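Local coordinates for protein type II restriction enzyme MspI (PDB 1YFI) that recognises the double-stranded DNA sequence 5'-CCGG-3' and cuts it after the first C, acting as a type II restriction endonuclease, at residues E[8-13]-E[31-36]. Residues are numbered along the deposited sequence; the frame is centred on the assembly and turned at random.
Sequences KLYDDF and GKLYEK
L33 pushes its isobutyl group between L9, Y10 and F13, and most of the apolar contact gathers round it. With CG anti to the backbone N (chi1 178°), the branch reaches across to helix 4-12, where CG of L33 lies 3.9 Å from CB of L9. Its CD1 methyl sits over one face of the Y10 ring, 4.0 Å from the centroid, a CH-pi contact displaced toward the rim. A branched aliphatic chain suits this place because both methyls find aromatic partners: while CD1 packs on the Y10 face, CD2 lies over one face of Y34, toward its rim, and also reaches CE1 of Y10.

F13, the first residue past the end of its helix, lays its ring on the backbone of the partner: CA of L33 stands 3.6 Å from the ring centroid, over the face and offset toward CZ. A flat apolar ring suits the position by presenting a broad face to this CA, with CB and CG of L33 also against it. The aliphatic part of K36 extends the apolar surface, its CD 3.8 Å from CD2 of L9, while its ammonium group reaches a salt bridge with D40.

The short N-terminal helix 4-12 of this PDDEXK-clan nuclease thus packs on the longer helix 23-41; segments 8-12 and 31-36 run roughly antiparallel (143°), their axes 10.0 Å apart at closest approach, and the nearest atom of the contact is about 5 Å from the bound DNA.

Polar contact rests on two tyrosines, whose length lets hydroxyls meet beyond the leucine. OH of Y34 donates to OH of Y10 at 2.7 Å, each oxygen near the plane of the other's ring; the Y10 hydroxyl also bonds the carbonyl of R212.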
loop_
_atom_site.group_PDB
_atom_site.type_symbol
_atom_site.label_atom_id
_atom_site.label_comp_id
_atom_site.label_asym_id
_atom_site.label_seq_id
_atom_site.Cartn_x
_atom_site.Cartn_y
_atom_site.Cartn_z
ATOM N N LYS E 8 -0.921 -17.250 -17.849
ATOM C CA LYS E 8 -0.594 -18.415 -17.045
ATOM C C LYS E 8 -1.189 -18.294 -15.643
ATOM O O LYS E 8 -1.733 -19.260 -15.102
ATOM C CB LYS E 8 0.923 -18.585 -16.956
ATOM C CG LYS E 8 1.370 -19.621 -15.937
ATOM C CD LYS E 8 2.874 -19.579 -15.742
ATOM C CE LYS E 8 3.248 -19.896 -14.299
ATOM N NZ LYS E 8 2.756 -21.243 -13.864
ATOM N N LEU E 9 -1.092 -17.104 -15.056
ATOM C CA LEU E 9 -1.631 -16.880 -13.718
ATOM C C LEU E 9 -3.159 -16.843 -13.684
ATOM O O LEU E 9 -3.763 -17.415 -12.784
ATOM C CB LEU E 9 -1.069 -15.588 -13.125
ATOM C CG LEU E 9 0.451 -15.568 -12.968
ATOM C CD1 LEU E 9 0.893 -14.204 -12.466
ATOM C CD2 LEU E 9 0.884 -16.657 -12.021
ATOM N N TYR E 10 -3.795 -16.183 -14.648
ATOM C CA TYR E 10 -5.248 -16.149 -14.632
ATOM C C TYR E 10 -5.780 -17.563 -14.747
ATOM O O TYR E 10 -6.807 -17.900 -14.167
ATOM C CB TYR E 10 -5.799 -15.280 -15.757
ATOM C CG TYR E 10 -5.946 -13.828 -15.364
ATOM C CD1 TYR E 10 -4.823 -13.033 -15.119
ATOM C CD2 TYR E 10 -7.211 -13.254 -15.210
ATOM C CE1 TYR E 10 -4.953 -11.705 -14.732
ATOM C CE2 TYR E 10 -7.353 -11.928 -14.820
ATOM C CZ TYR E 10 -6.221 -11.159 -14.581
ATOM O OH TYR E 10 -6.363 -9.850 -14.181
ATOM N N ASP E 11 -5.064 -18.392 -15.491
ATOM C CA ASP E 11 -5.444 -19.786 -15.669
ATOM C C ASP E 11 -5.188 -20.539 -14.358
ATOM O O ASP E 11 -6.022 -21.334 -13.911
ATOM C CB ASP E 11 -4.634 -20.396 -16.822
ATOM C CG ASP E 11 -4.753 -21.912 -16.893
ATOM O OD1 ASP E 11 -5.881 -22.423 -17.084
ATOM O OD2 ASP E 11 -3.711 -22.594 -16.757
ATOM N N ASP E 12 -4.040 -20.272 -13.738
ATOM C CA ASP E 12 -3.682 -20.917 -12.477
ATOM C C ASP E 12 -4.686 -20.591 -11.382
ATOM O O ASP E 12 -5.054 -21.451 -10.584
ATOM C CB ASP E 12 -2.288 -20.482 -12.019
ATOM C CG ASP E 12 -1.187 -21.100 -12.846
ATOM O OD1 ASP E 12 -1.294 -22.304 -13.150
ATOM O OD2 ASP E 12 -0.214 -20.392 -13.181
ATOM N N PHE E 13 -5.124 -19.342 -11.337
ATOM C CA PHE E 13 -6.085 -18.930 -10.327
ATOM C C PHE E 13 -7.519 -19.157 -10.792
ATOM O O PHE E 13 -8.464 -18.739 -10.123
ATOM C CB PHE E 13 -5.867 -17.458 -9.952
ATOM C CG PHE E 13 -4.611 -17.220 -9.169
ATOM C CD1 PHE E 13 -3.379 -17.166 -9.801
ATOM C CD2 PHE E 13 -4.655 -17.098 -7.781
ATOM C CE1 PHE E 13 -2.199 -16.998 -9.063
ATOM C CE2 PHE E 13 -3.480 -16.928 -7.032
ATOM C CZ PHE E 13 -2.249 -16.879 -7.680
ATOM N N GLY E 31 -6.381 -10.474 -5.885
ATOM C CA GLY E 31 -5.415 -9.969 -4.926
ATOM C C GLY E 31 -4.237 -10.916 -4.776
ATOM O O GLY E 31 -3.088 -10.483 -4.743
ATOM N N LYS E 32 -4.526 -12.208 -4.684
ATOM C CA LYS E 32 -3.492 -13.217 -4.556
ATOM C C LYS E 32 -2.777 -13.420 -5.879
ATOM O O LYS E 32 -1.576 -13.691 -5.907
ATOM C CB LYS E 32 -4.092 -14.550 -4.099
ATOM C CG LYS E 32 -4.286 -14.693 -2.584
ATOM C CD LYS E 32 -2.954 -14.829 -1.807
ATOM C CE LYS E 32 -2.269 -13.479 -1.551
ATOM N NZ LYS E 32 -1.065 -13.584 -0.659
ATOM N N LEU E 33 -3.512 -13.297 -6.981
ATOM C CA LEU E 33 -2.905 -13.481 -8.293
ATOM C C LEU E 33 -1.872 -12.394 -8.571
ATOM O O LEU E 33 -0.768 -12.680 -9.023
ATOM C CB LEU E 33 -3.974 -13.490 -9.394
ATOM C CG LEU E 33 -3.467 -13.622 -10.836
ATOM C CD1 LEU E 33 -4.570 -14.171 -11.724
ATOM C CD2 LEU E 33 -2.983 -12.272 -11.339
ATOM N N TYR E 34 -2.222 -11.148 -8.282
ATOM C CA TYR E 34 -1.297 -10.064 -8.537
ATOM C C TYR E 34 -0.078 -10.018 -7.624
ATOM O O TYR E 34 0.897 -9.324 -7.919
ATOM C CB TYR E 34 -2.048 -8.726 -8.556
ATOM C CG TYR E 34 -2.683 -8.515 -9.908
ATOM C CD1 TYR E 34 -3.936 -9.041 -10.205
ATOM C CD2 TYR E 34 -1.971 -7.900 -10.934
ATOM C CE1 TYR E 34 -4.461 -8.967 -11.492
ATOM C CE2 TYR E 34 -2.480 -7.820 -12.217
ATOM C CZ TYR E 34 -3.725 -8.355 -12.495
ATOM O OH TYR E 34 -4.227 -8.270 -13.773
ATOM N N GLU E 35 -0.118 -10.759 -6.522
ATOM C CA GLU E 35 1.041 -10.786 -5.639
ATOM C C GLU E 35 1.992 -11.768 -6.312
ATOM O O GLU E 35 3.204 -11.570 -6.323
ATOM C CB GLU E 35 0.675 -11.285 -4.236
ATOM C CG GLU E 35 1.877 -11.355 -3.298
ATOM C CD GLU E 35 1.589 -12.013 -1.954
ATOM O OE1 GLU E 35 0.843 -11.434 -1.138
ATOM O OE2 GLU E 35 2.117 -13.119 -1.709
ATOM N N LYS E 36 1.416 -12.816 -6.901
ATOM C CA LYS E 36 2.210 -13.841 -7.582
ATOM C C LYS E 36 2.927 -13.235 -8.777
ATOM O O LYS E 36 4.075 -13.578 -9.058
ATOM C CB LYS E 36 1.314 -14.984 -8.061
ATOM C CG LYS E 36 1.825 -16.372 -7.718
ATOM C CD LYS E 36 2.834 -16.911 -8.714
ATOM C CE LYS E 36 3.183 -18.366 -8.380
ATOM N NZ LYS E 36 3.913 -19.058 -9.480
#